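Local coordinates for uncharacterized protein Dfer_1899 (Dyadobacter fermentans, PDB 5HX0) that is of unknown function but, as a sialidase-domain protein with BNR-like repeats and a six-bladed beta-propeller fold, probably acts on or recognises carbohydrate, at residues Y187-E192 and H238-D243; R323-Y328 and N377-S382; G361-L366 and G390-A395. One frame throughout, in Å; residues are numbered along the deposited sequence. Where two conformers were deposited one is given.

Contact 1: Y187-E192 and H238-D243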
ATOM      1  N   TYR A 187      16.915   0.992   6.781  1.00 16.52           N
ATOM      2  CA  TYR A 187      17.211   2.356   6.375  1.00 17.14           C
ATOM      3  C   TYR A 187      18.703   2.532   6.136  1.00 17.79           C
ATOM      4  O   TYR A 187      19.508   2.215   7.027  1.00 19.47           O
ATOM      5  CB  TYR A 187      16.710   3.338   7.426  1.00 17.55           C
ATOM      6  CG  TYR A 187      15.204   3.297   7.489  1.00 24.24           C
ATOM      7  CD1 TYR A 187      14.435   4.025   6.584  1.00 14.87           C
ATOM      8  CD2 TYR A 187      14.546   2.497   8.410  1.00 23.44           C
ATOM      9  CE1 TYR A 187      13.070   3.970   6.611  1.00 17.62           C
ATOM     10  CE2 TYR A 187      13.169   2.449   8.451  1.00 21.39           C
ATOM     11  CZ  TYR A 187      12.437   3.189   7.546  1.00 22.03           C
ATOM     12  OH  TYR A 187      11.063   3.150   7.559  1.00 17.74           O
ATOM     13  N   PRO A 188      19.119   2.987   4.956  1.00 16.36           N
ATOM     14  CA  PRO A 188      20.533   3.279   4.738  1.00 19.53           C
ATOM     15  C   PRO A 188      21.007   4.333   5.721  1.00 16.89           C
ATOM     16  O   PRO A 188      20.192   5.092   6.270  1.00 13.20           O
ATOM     17  CB  PRO A 188      20.573   3.803   3.297  1.00 13.30           C
ATOM     18  CG  PRO A 188      19.401   3.140   2.631  1.00 10.72           C
ATOM     19  CD  PRO A 188      18.330   3.101   3.709  1.00  9.19           C
ATOM     20  N   PRO A 189      22.307   4.416   5.973  1.00 20.31           N
ATOM     21  CA  PRO A 189      22.803   5.484   6.840  1.00 17.74           C
ATOM     22  C   PRO A 189      22.556   6.840   6.203  1.00 20.93           C
ATOM     23  O   PRO A 189      22.489   6.982   4.977  1.00 17.80           O
ATOM     24  CB  PRO A 189      24.303   5.186   6.952  1.00 19.05           C
ATOM     25  CG  PRO A 189      24.629   4.438   5.679  1.00 18.50           C
ATOM     26  CD  PRO A 189      23.405   3.608   5.400  1.00 17.59           C
ATOM     27  N   HIS A 190      22.405   7.845   7.052  1.00 18.58           N
ATOM     28  CA  HIS A 190      22.607   9.210   6.592  1.00 21.28           C
ATOM     29  C   HIS A 190      24.103   9.435   6.395  1.00 22.42           C
ATOM     30  O   HIS A 190      24.903   9.057   7.250  1.00 21.90           O
ATOM     31  CB  HIS A 190      22.049  10.203   7.609  1.00 21.87           C
ATOM     32  CG  HIS A 190      22.508  11.604   7.374  1.00 22.94           C
ATOM     33  ND1 HIS A 190      23.581  12.156   8.040  1.00 21.53           N
ATOM     34  CD2 HIS A 190      22.072  12.548   6.508  1.00 18.76           C
ATOM     35  CE1 HIS A 190      23.773  13.390   7.610  1.00 23.20           C
ATOM     36  NE2 HIS A 190      22.869  13.655   6.683  1.00 22.90           N
ATOM     37  N   ILE A 191      24.494  10.023   5.275  1.00 19.38           N
ATOM     38  CA  ILE A 191      25.911  10.267   5.022  1.00 22.72           C
ATOM     39  C   ILE A 191      26.199  11.753   5.196  1.00 22.45           C
ATOM     40  O   ILE A 191      25.347  12.614   4.935  1.00 20.99           O
ATOM     41  CB  ILE A 191      26.371   9.754   3.639  1.00 21.18           C
ATOM     42  CG1 ILE A 191      25.519  10.346   2.517  1.00 17.92           C
ATOM     43  CG2 ILE A 191      26.310   8.217   3.612  1.00 20.51           C
ATOM     44  CD1 ILE A 191      26.167  10.225   1.132  1.00 21.31           C
ATOM     45  N   GLU A 192      27.413  12.044   5.671  1.00 24.75           N
ATOM     46  CA  GLU A 192      27.783  13.403   6.065  1.00 32.22           C
ATOM     47  C   GLU A 192      27.502  14.471   5.013  1.00 24.75           C
ATOM     48  O   GLU A 192      27.050  15.561   5.392  1.00 26.19           O
ATOM     49  CB  GLU A 192      29.269  13.422   6.468  1.00 47.99           C
ATOM     50  CG  GLU A 192      29.758  14.739   7.064  1.00 68.02           C
ATOM     51  CD  GLU A 192      31.253  14.728   7.373  1.00 87.38           C
ATOM     52  OE1 GLU A 192      31.936  13.743   7.009  1.00 93.75           O
ATOM     53  OE2 GLU A 192      31.745  15.706   7.981  1.00 91.67           O
ATOM     54  N   HIS A 238      28.448   9.424  -3.956  1.00 16.19           N
ATOM     55  CA  HIS A 238      29.284   8.864  -2.907  1.00 16.41           C
ATOM     56  C   HIS A 238      29.109   7.352  -2.935  1.00 19.33           C
ATOM     57  O   HIS A 238      28.004   6.860  -3.174  1.00 18.73           O
ATOM     58  CB  HIS A 238      28.887   9.465  -1.548  1.00 19.76           C
ATOM     59  CG  HIS A 238      28.899  10.959  -1.561  1.00 20.65           C
ATOM     60  ND1 HIS A 238      30.032  11.689  -1.267  1.00 19.09           N
ATOM     61  CD2 HIS A 238      27.962  11.857  -1.942  1.00 20.25           C
ATOM     62  CE1 HIS A 238      29.776  12.977  -1.422  1.00 25.00           C
ATOM     63  NE2 HIS A 238      28.531  13.108  -1.837  1.00 19.93           N
ATOM     64  N   LEU A 239      30.203   6.623  -2.738  1.00 16.25           N
ATOM     65  CA  LEU A 239      30.161   5.165  -2.750  1.00 16.59           C
ATOM     66  C   LEU A 239      29.912   4.626  -1.343  1.00 18.76           C
ATOM     67  O   LEU A 239      30.678   4.918  -0.415  1.00 24.04           O
ATOM     68  CB  LEU A 239      31.464   4.595  -3.303  1.00 15.11           C
ATOM     69  CG  LEU A 239      31.586   3.066  -3.328  1.00 17.94           C
ATOM     70  CD1 LEU A 239      30.558   2.449  -4.262  1.00 13.50           C
ATOM     71  CD2 LEU A 239      32.994   2.656  -3.730  1.00 21.17           C
ATOM     72  N   LEU A 240      28.858   3.834  -1.193  1.00 14.72           N
ATOM     73  CA  LEU A 240      28.654   3.021  -0.007  1.00 17.98           C
ATOM     74  C   LEU A 240      29.032   1.576  -0.305  1.00 20.83           C
ATOM     75  O   LEU A 240      28.940   1.101  -1.440  1.00 15.09           O
ATOM     76  CB  LEU A 240      27.205   3.057   0.479  1.00 16.81           C
ATOM     77  CG  LEU A 240      26.536   4.416   0.676  1.00 20.33           C
ATOM     78  CD1 LEU A 240      25.166   4.229   1.285  1.00 13.08           C
ATOM     79  CD2 LEU A 240      27.393   5.315   1.536  1.00 23.92           C
ATOM     80  N   ILE A 241      29.438   0.873   0.737  1.00 19.00           N
ATOM     81  CA  ILE A 241      29.848  -0.514   0.625  1.00 16.80           C
ATOM     82  C   ILE A 241      29.192  -1.302   1.749  1.00 21.16           C
ATOM     83  O   ILE A 241      29.163  -0.845   2.897  1.00 20.43           O
ATOM     84  CB  ILE A 241      31.383  -0.623   0.689  1.00 23.60           C
ATOM     85  CG1 ILE A 241      32.023  -0.005  -0.564  1.00 20.09           C
ATOM     86  CG2 ILE A 241      31.778  -2.029   0.958  1.00 28.34           C
ATOM     87  CD1 ILE A 241      33.534  -0.119  -0.602  1.00 28.75           C
ATOM     88  N   SER A 242      28.662  -2.481   1.422  1.00 17.37           N
ATOM     89  CA  SER A 242      28.100  -3.378   2.419  1.00 14.69           C
ATOM     90  C   SER A 242      28.908  -4.669   2.450  1.00 20.03           C
ATOM     91  O   SER A 242      29.081  -5.313   1.414  1.00 18.81           O
ATOM     92  CB  SER A 242      26.634  -3.704   2.134  1.00 17.70           C
ATOM     93  OG  SER A 242      26.178  -4.643   3.112  1.00 18.20           O
ATOM     94  N   ASP A 243      29.370  -5.061   3.643  1.00 16.87           N
ATOM     95  CA  ASP A 243      30.038  -6.342   3.826  1.00 21.14           C
ATOM     96  C   ASP A 243      29.139  -7.387   4.465  1.00 22.46           C
ATOM     97  O   ASP A 243      29.630  -8.450   4.860  1.00 22.46           O
ATOM     98  CB  ASP A 243      31.306  -6.178   4.671  1.00 33.13           C
ATOM     99  CG  ASP A 243      32.398  -5.438   3.933  1.00 43.46           C
ATOM    100  OD1 ASP A 243      32.838  -5.933   2.869  1.00 47.86           O
ATOM    101  OD2 ASP A 243      32.805  -4.360   4.410  1.00 47.77           O
TER
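The imidazole of His238 meets Ile191 at a slant: the terminal CD1 of Ile191 lies 3.9 Å from His238 CG and about as far from CB and CD2, at the end of the ring nearest its own backbone. This is packing between a loop and a blade in a beta-propeller. Residues 187-192 have left strand 183-186 of one blade and run over a face of the next, where strand 234-242 is the third of four. Both ring nitrogens of His238 are bonded, ND1 with Tyr251 OH and NE2 with Ser236 OG, which fixes the ring's rotation and keeps its polar end satisfied within a buried contact.

Ile191 carries the contact by dividing its branches between two residues of the strand. With chi1 at 55°, CG1 sits between the backbone N and the carbonyl carbon and sends CD1 to the histidine, while CG2 turns to Leu240 and comes within 3.7 Å of its CD2. His238 and Leu240 share a face of the strand by the usual alternation, and Val224 and Ala226 of strand 220-229 also touch the isoleucine. No hydrogen bond links the two segments, so apolar fit alone joins them here. Farther back along the loop Pro189 makes a looser touch on the other methyl of the same leucine, its CG lying 4.4 Å from Leu240 CD1.

Contact 2: R323-Y328 and N377-S382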
ATOM      1  N   ARG A 323      32.028  -8.007 -22.386  1.00 17.72           N
ATOM      2  CA  ARG A 323      31.687  -6.647 -22.791  1.00 18.63           C
ATOM      3  C   ARG A 323      30.502  -6.168 -21.941  1.00 19.39           C
ATOM      4  O   ARG A 323      29.856  -6.951 -21.246  1.00 15.27           O
ATOM      5  CB  ARG A 323      31.373  -6.589 -24.292  1.00 22.39           C
ATOM      6  CG  ARG A 323      32.562  -6.965 -25.188  1.00 18.61           C
ATOM      7  CD  ARG A 323      32.215  -6.751 -26.641  1.00 22.57           C
ATOM      8  NE  ARG A 323      31.074  -7.566 -27.038  1.00 24.17           N
ATOM      9  CZ  ARG A 323      30.321  -7.322 -28.113  1.00 20.93           C
ATOM     10  NH1 ARG A 323      30.572  -6.270 -28.889  1.00 21.59           N
ATOM     11  NH2 ARG A 323      29.307  -8.118 -28.390  1.00 22.52           N
ATOM     12  N   VAL A 324      30.223  -4.863 -21.993  1.00 17.02           N
ATOM     13  CA  VAL A 324      29.288  -4.231 -21.066  1.00 14.41           C
ATOM     14  C   VAL A 324      28.229  -3.480 -21.863  1.00 15.50           C
ATOM     15  O   VAL A 324      28.559  -2.563 -22.627  1.00 15.44           O
ATOM     16  CB  VAL A 324      30.005  -3.274 -20.096  1.00 16.96           C
ATOM     17  CG1 VAL A 324      28.996  -2.613 -19.147  1.00 13.17           C
ATOM     18  CG2 VAL A 324      31.087  -4.026 -19.315  1.00 18.52           C
ATOM     19  N   LEU A 325      26.962  -3.875 -21.692  1.00 12.10           N
ATOM     20  CA  LEU A 325      25.849  -3.155 -22.296  1.00 14.49           C
ATOM     21  C   LEU A 325      25.473  -1.981 -21.398  1.00 12.49           C
ATOM     22  O   LEU A 325      25.043  -2.183 -20.259  1.00 15.26           O
ATOM     23  CB  LEU A 325      24.641  -4.069 -22.503  1.00 12.68           C
ATOM     24  CG  LEU A 325      23.413  -3.358 -23.105  1.00 13.55           C
ATOM     25  CD1 LEU A 325      23.702  -2.908 -24.534  1.00 13.25           C
ATOM     26  CD2 LEU A 325      22.207  -4.300 -23.054  1.00 17.18           C
ATOM     27  N   LEU A 326      25.651  -0.759 -21.902  1.00 14.10           N
ATOM     28  CA  LEU A 326      25.291   0.467 -21.189  1.00 11.90           C
ATOM     29  C   LEU A 326      24.025   1.010 -21.831  1.00 17.31           C
ATOM     30  O   LEU A 326      24.065   1.453 -22.975  1.00 10.91           O
ATOM     31  CB  LEU A 326      26.426   1.492 -21.279  1.00 14.44           C
ATOM     32  CG  LEU A 326      26.281   2.777 -20.459  1.00 15.30           C
ATOM     33  CD1 LEU A 326      26.399   2.487 -18.970  1.00 12.58           C
ATOM     34  CD2 LEU A 326      27.343   3.783 -20.900  1.00 19.24           C
ATOM     35  N   SER A 327      22.900   0.969 -21.119  0.65  9.93           N
ATOM     36  CA  SER A 327      21.665   1.492 -21.686  0.65 13.90           C
ATOM     37  C   SER A 327      21.252   2.766 -20.957  0.65 14.72           C
ATOM     38  O   SER A 327      21.565   2.955 -19.776  0.65 14.04           O
ATOM     39  CB  SER A 327      20.541   0.453 -21.622  0.65 11.78           C
ATOM     40  OG  SER A 327      20.332   0.021 -20.300  0.65 12.51           O
ATOM     41  N   TYR A 328      20.543   3.638 -21.672  1.00 12.36           N
ATOM     42  CA  TYR A 328      20.140   4.927 -21.116  1.00 14.25           C
ATOM     43  C   TYR A 328      18.921   5.476 -21.835  1.00 13.30           C
ATOM     44  O   TYR A 328      18.650   5.144 -22.990  1.00 12.57           O
ATOM     45  CB  TYR A 328      21.269   5.960 -21.193  1.00 12.16           C
ATOM     46  CG  TYR A 328      22.042   5.939 -22.494  1.00 11.53           C
ATOM     47  CD1 TYR A 328      23.097   5.052 -22.671  1.00 17.40           C
ATOM     48  CD2 TYR A 328      21.750   6.829 -23.515  1.00 10.49           C
ATOM     49  CE1 TYR A 328      23.827   5.025 -23.844  1.00 14.04           C
ATOM     50  CE2 TYR A 328      22.490   6.809 -24.719  1.00 14.78           C
ATOM     51  CZ  TYR A 328      23.523   5.905 -24.861  1.00 14.79           C
ATOM     52  OH  TYR A 328      24.281   5.847 -26.018  1.00 19.82           O
ATOM     53  N   ASN A 377      22.444 -15.631 -25.836  1.00 18.89           N
ATOM     54  CA  ASN A 377      22.491 -14.731 -26.978  1.00 29.99           C
ATOM     55  C   ASN A 377      21.457 -13.610 -26.973  1.00 26.50           C
ATOM     56  O   ASN A 377      21.417 -12.833 -27.933  1.00 27.55           O
ATOM     57  CB  ASN A 377      22.375 -15.542 -28.270  1.00 40.87           C
ATOM     58  CG  ASN A 377      23.677 -16.248 -28.612  1.00 49.72           C
ATOM     59  OD1 ASN A 377      23.731 -17.473 -28.683  1.00 56.66           O
ATOM     60  ND2 ASN A 377      24.742 -15.470 -28.801  1.00 47.42           N
ATOM     61  N   ARG A 378      20.641 -13.478 -25.932  1.00 26.74           N
ATOM     62  CA  ARG A 378      19.601 -12.462 -25.944  1.00 24.44           C
ATOM     63  C   ARG A 378      19.542 -11.705 -24.627  1.00 16.53           C
ATOM     64  O   ARG A 378      19.714 -12.287 -23.547  1.00 18.20           O
ATOM     65  CB  ARG A 378      18.241 -13.079 -26.256  1.00 29.49           C
ATOM     66  CG  ARG A 378      18.149 -13.465 -27.725  1.00 37.17           C
ATOM     67  CD  ARG A 378      16.790 -13.945 -28.082  1.00 37.19           C
ATOM     68  NE  ARG A 378      16.648 -14.143 -29.516  1.00 47.77           N
ATOM     69  CZ  ARG A 378      15.475 -14.263 -30.133  1.00 56.51           C
ATOM     70  NH1 ARG A 378      14.349 -14.197 -29.426  1.00 53.10           N
ATOM     71  NH2 ARG A 378      15.428 -14.438 -31.452  1.00 54.61           N
ATOM     72  N   VAL A 379      19.274 -10.402 -24.749  1.00 16.38           N
ATOM     73  CA  VAL A 379      19.140  -9.474 -23.630  1.00 14.35           C
ATOM     74  C   VAL A 379      17.796  -8.770 -23.745  1.00 14.32           C
ATOM     75  O   VAL A 379      17.404  -8.339 -24.834  1.00 17.31           O
ATOM     76  CB  VAL A 379      20.275  -8.426 -23.641  1.00 16.45           C
ATOM     77  CG1 VAL A 379      20.005  -7.327 -22.629  1.00 14.06           C
ATOM     78  CG2 VAL A 379      21.629  -9.080 -23.372  1.00 22.02           C
ATOM     79  N   LEU A 380      17.107  -8.610 -22.618  1.00 16.79           N
ATOM     80  CA  LEU A 380      15.932  -7.743 -22.548  1.00 15.24           C
ATOM     81  C   LEU A 380      16.351  -6.398 -21.973  1.00 13.25           C
ATOM     82  O   LEU A 380      16.888  -6.335 -20.864  1.00 14.34           O
ATOM     83  CB  LEU A 380      14.841  -8.364 -21.677  1.00 13.71           C
ATOM     84  CG  LEU A 380      13.693  -7.429 -21.304  1.00 14.12           C
ATOM     85  CD1 LEU A 380      12.878  -7.099 -22.544  1.00 15.01           C
ATOM     86  CD2 LEU A 380      12.824  -8.051 -20.222  1.00 12.30           C
ATOM     87  N   VAL A 381      16.151  -5.332 -22.733  1.00 11.81           N
ATOM     88  CA  VAL A 381      16.321  -3.978 -22.206  1.00 11.28           C
ATOM     89  C   VAL A 381      14.919  -3.501 -21.851  1.00 12.00           C
ATOM     90  O   VAL A 381      14.134  -3.154 -22.735  1.00 14.16           O
ATOM     91  CB  VAL A 381      16.994  -3.041 -23.211  1.00 13.44           C
ATOM     92  CG1 VAL A 381      17.195  -1.650 -22.569  1.00 11.66           C
ATOM     93  CG2 VAL A 381      18.318  -3.644 -23.708  1.00 13.18           C
ATOM     94  N   SER A 382      14.588  -3.500 -20.559  1.00  7.72           N
ATOM     95  CA  SER A 382      13.319  -2.929 -20.146  1.00  7.32           C
ATOM     96  C   SER A 382      13.466  -1.429 -19.899  1.00  9.26           C
ATOM     97  O   SER A 382      14.568  -0.908 -19.723  1.00 11.98           O
ATOM     98  CB  SER A 382      12.800  -3.616 -18.869  1.00  9.63           C
ATOM     99  OG  SER A 382      13.534  -3.163 -17.731  1.00  9.33           O
TER
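A face-to-face apolar contact between neighbouring blades of the beta-propeller joins Leu325 and Ser327 to Val379 and Val381. Strand 324-328 belongs to the blade that spans residues 314 to 358, strand 378-382 to the following one, which closes the ring of blades with help from the N-terminal strand 42-51. The two short strands run in nearly the same direction, 23° apart, and their axes approach to 9.0 Å. That is a separation for side chains meeting between two sheets, and no hydrogen bond passes across; the backbone of Leu325 pairs instead with Leu317, and that of Leu326 with Arg340, within their own sheet.

One methyl does much of the work. Leu325 holds CG anti to its backbone nitrogen (chi1 178°), extending CD2 across the gap to touch two valines at once: it lies 3.8 Å from Val379 CG1 and 4.0 Å from Val381 CG2. Leucine and Val379 pass alongside each other pointing in opposite directions, whereas Val381 meets the leucine at a slant. Ala371 of strand 367-375 touches both Leu325 and Val379, and Ala339 and Ile341 of strand 336-342 touch the leucine within its own blade, so the leucine has apolar neighbours beyond the two strands.

Towards the C-terminal ends the backbones draw closer, the smaller Ser327 facing Val381. The second methyl of that valine, CG1, rests 4.1 Å from Ser327 CB.

Contact 3: G361-L366 and G390-A395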
ATOM      1  N   GLY A 361       8.870   7.971 -28.788  1.00 16.31           N
ATOM      2  CA  GLY A 361       8.296   8.441 -27.531  1.00 15.19           C
ATOM      3  C   GLY A 361       7.432   9.676 -27.726  1.00 22.28           C
ATOM      4  O   GLY A 361       7.693  10.517 -28.590  1.00 22.92           O
ATOM      5  N   GLY A 362       6.399   9.799 -26.884  1.00 14.22           N
ATOM      6  CA  GLY A 362       5.493  10.936 -26.904  1.00 22.40           C
ATOM      7  C   GLY A 362       6.020  12.147 -26.153  1.00 25.21           C
ATOM      8  O   GLY A 362       6.343  13.166 -26.764  1.00 26.46           O
ATOM      9  N   THR A 363       6.126  12.042 -24.830  1.00 19.78           N
ATOM     10  CA  THR A 363       6.679  13.075 -23.964  1.00 19.24           C
ATOM     11  C   THR A 363       7.971  12.571 -23.337  1.00 20.25           C
ATOM     12  O   THR A 363       8.332  11.402 -23.466  1.00 19.45           O
ATOM     13  CB  THR A 363       5.695  13.459 -22.853  1.00 20.60           C
ATOM     14  OG1 THR A 363       5.639  12.390 -21.894  1.00 22.05           O
ATOM     15  CG2 THR A 363       4.301  13.683 -23.408  1.00 18.07           C
ATOM     16  N   THR A 364       8.673  13.476 -22.650  1.00 17.36           N
ATOM     17  CA  THR A 364       9.927  13.127 -21.993  1.00 20.27           C
ATOM     18  C   THR A 364       9.739  12.212 -20.781  1.00 19.05           C
ATOM     19  O   THR A 364      10.737  11.757 -20.206  1.00 19.95           O
ATOM     20  CB  THR A 364      10.645  14.410 -21.568  1.00 25.26           C
ATOM     21  OG1 THR A 364       9.756  15.179 -20.755  1.00 19.69           O
ATOM     22  CG2 THR A 364      11.051  15.242 -22.803  1.00 22.06           C
ATOM     23  N   ASP A 365       8.497  11.920 -20.380  1.00 17.67           N
ATOM     24  CA  ASP A 365       8.238  11.063 -19.218  1.00 12.86           C
ATOM     25  C   ASP A 365       8.317   9.601 -19.671  1.00 14.50           C
ATOM     26  O   ASP A 365       7.317   8.903 -19.855  1.00 13.65           O
ATOM     27  CB  ASP A 365       6.893  11.432 -18.598  1.00 13.88           C
ATOM     28  CG  ASP A 365       6.644  10.776 -17.247  1.00 16.28           C
ATOM     29  OD1 ASP A 365       7.582  10.229 -16.636  1.00 15.92           O
ATOM     30  OD2 ASP A 365       5.479  10.842 -16.778  1.00 16.44           O
ATOM     31  N   LEU A 366       9.551   9.134 -19.838  1.00 12.45           N
ATOM     32  CA  LEU A 366       9.872   7.781 -20.291  1.00 10.05           C
ATOM     33  C   LEU A 366      11.329   7.530 -19.934  1.00 13.18           C
ATOM     34  O   LEU A 366      12.014   8.424 -19.433  1.00 16.02           O
ATOM     35  CB  LEU A 366       9.625   7.609 -21.806  1.00  8.90           C
ATOM     36  CG  LEU A 366      10.187   8.681 -22.756  1.00 14.53           C
ATOM     37  CD1 LEU A 366      11.721   8.611 -22.905  1.00 19.88           C
ATOM     38  CD2 LEU A 366       9.542   8.598 -24.167  1.00 14.03           C
ATOM     39  N   GLY A 390      -0.773   8.172 -25.102  1.00 18.11           N
ATOM     40  CA  GLY A 390      -0.829   6.969 -24.307  1.00 20.71           C
ATOM     41  C   GLY A 390      -0.315   7.138 -22.883  1.00 18.82           C
ATOM     42  O   GLY A 390       0.347   8.122 -22.543  1.00 16.62           O
ATOM     43  N   PRO A 391      -0.592   6.149 -22.043  1.00 16.94           N
ATOM     44  CA  PRO A 391      -0.135   6.178 -20.644  1.00 13.59           C
ATOM     45  C   PRO A 391       1.334   5.787 -20.478  1.00 13.16           C
ATOM     46  O   PRO A 391       1.960   5.182 -21.353  1.00 13.65           O
ATOM     47  CB  PRO A 391      -1.024   5.126 -19.983  1.00 13.06           C
ATOM     48  CG  PRO A 391      -1.249   4.107 -21.102  1.00 13.41           C
ATOM     49  CD  PRO A 391      -1.336   4.919 -22.375  1.00 15.70           C
ATOM     50  N   GLN A 392       1.877   6.127 -19.310  1.00 11.12           N
ATOM     51  CA  GLN A 392       3.194   5.627 -18.925  1.00 11.32           C
ATOM     52  C   GLN A 392       3.088   4.133 -18.607  1.00 11.78           C
ATOM     53  O   GLN A 392       2.325   3.730 -17.721  1.00 11.47           O
ATOM     54  CB  GLN A 392       3.723   6.401 -17.716  1.00  9.46           C
ATOM     55  CG  GLN A 392       4.511   7.653 -18.072  1.00 12.08           C
ATOM     56  CD  GLN A 392       3.673   8.704 -18.786  1.00 19.34           C
ATOM     57  OE1 GLN A 392       2.487   8.860 -18.505  1.00 16.15           O
ATOM     58  NE2 GLN A 392       4.287   9.429 -19.721  1.00 12.88           N
ATOM     59  N   HIS A 393       3.832   3.310 -19.341  1.00  9.24           N
ATOM     60  CA  HIS A 393       3.763   1.859 -19.203  1.00 12.36           C
ATOM     61  C   HIS A 393       5.179   1.286 -19.211  1.00 11.14           C
ATOM     62  O   HIS A 393       6.149   1.957 -19.596  1.00 13.18           O
ATOM     63  CB  HIS A 393       2.898   1.244 -20.330  1.00 10.22           C
ATOM     64  CG  HIS A 393       3.430   1.475 -21.717  1.00 12.57           C
ATOM     65  ND1 HIS A 393       3.253   2.660 -22.402  1.00 14.45           N
ATOM     66  CD2 HIS A 393       4.134   0.666 -22.545  1.00 10.50           C
ATOM     67  CE1 HIS A 393       3.828   2.572 -23.590  1.00 12.75           C
ATOM     68  NE2 HIS A 393       4.387   1.378 -23.695  1.00 11.46           N
ATOM     69  N   ILE A 394       5.305   0.028 -18.792  1.00 10.67           N
ATOM     70  CA  ILE A 394       6.577  -0.691 -18.896  1.00  8.66           C
ATOM     71  C   ILE A 394       6.651  -1.370 -20.264  1.00  9.18           C
ATOM     72  O   ILE A 394       5.703  -2.022 -20.704  1.00 10.78           O
ATOM     73  CB  ILE A 394       6.726  -1.726 -17.766  1.00  7.82           C
ATOM     74  CG1 ILE A 394       6.280  -1.121 -16.404  1.00 12.87           C
ATOM     75  CG2 ILE A 394       8.179  -2.276 -17.734  1.00  6.06           C
ATOM     76  CD1 ILE A 394       7.052   0.163 -16.005  1.00 10.11           C
ATOM     77  N   ALA A 395       7.805  -1.262 -20.912  1.00  8.84           N
ATOM     78  CA  ALA A 395       8.026  -1.855 -22.220  1.00 12.94           C
ATOM     79  C   ALA A 395       9.449  -2.408 -22.253  1.00 13.58           C
ATOM     80  O   ALA A 395      10.218  -2.270 -21.294  1.00  9.42           O
ATOM     81  CB  ALA A 395       7.805  -0.824 -23.328  1.00 14.47           C
TER
HETATM   82  O   HOH W   1       3.323  11.400 -21.301  1.00 31.86           O
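Gln392 and Asp365 are hydrogen-bonded through a backbone oxygen, not through the carboxylate. Gln392 NE2 donates to Asp365 O over 3.1 Å, nearly straight at 167°; the donor lies in the carbonyl plane on a lone pair, and the oxygen lies close to the amide plane. Meanwhile the aspartate side chain stacks on the same amide. The two flat groups are 18° from parallel, with Asp365 OD2 3.4 Å from Gln392 CD, so carboxylate and amide touch by their surfaces without a hydrogen bond between them. A bend at chi2 (64°) brings the glutamine's amide to this spot.

Gln392 NE2 has a second acceptor, a water 2.7 Å away. The same water is 2.6 Å from Thr363 OG1 and thus bridges two side chains too far apart to bond directly.

Farther out, several groups set these partners in place. Thr363 OG1 also accepts from Asp365 N, 3.3 Å away, while Asn386 ND2 is another donor to Asp365 O. The carboxylate is gripped at both oxygens, OD1 by Tyr384 OH and His91 NE2, OD2 by His57 NE2. On the other segment, His393 ND1 reaches back to Pro391 O at 3.0 Å, a bond that spans Gln392 from one neighbour to the other.

The loop thus combines an ST turn at Thr363 with an inverse gamma turn centred on Asp365. It is the inter-blade connection before strand 367-375, and it meets the start of strand 393-401 and histidines of the first blade where the six-bladed propeller closes.

How the contacts relate
Strand 42-51, near the N terminus, is set aside for the last blade and pairs there with strand 393-401. Contact 1 then closes a loop of 45 residues, tying the linker after strand 183-186 to the blade that follows, and it is complete before either other contact opens. Contacts 2 and 3 cross: 323-328 opens first, 361-366 lies within the loop it begins, 377-382 closes contact 2, and 390-395 closes contact 3. Contact 2 joins the last two blades; contact 3 joins the loop between them to the start of strand 393-401. Their later segments are on adjacent strands, where Ser382 CB packs 3.8 Å from Ala395 O. Contacts 1 and 3 fall on opposite sides of the chain's centre.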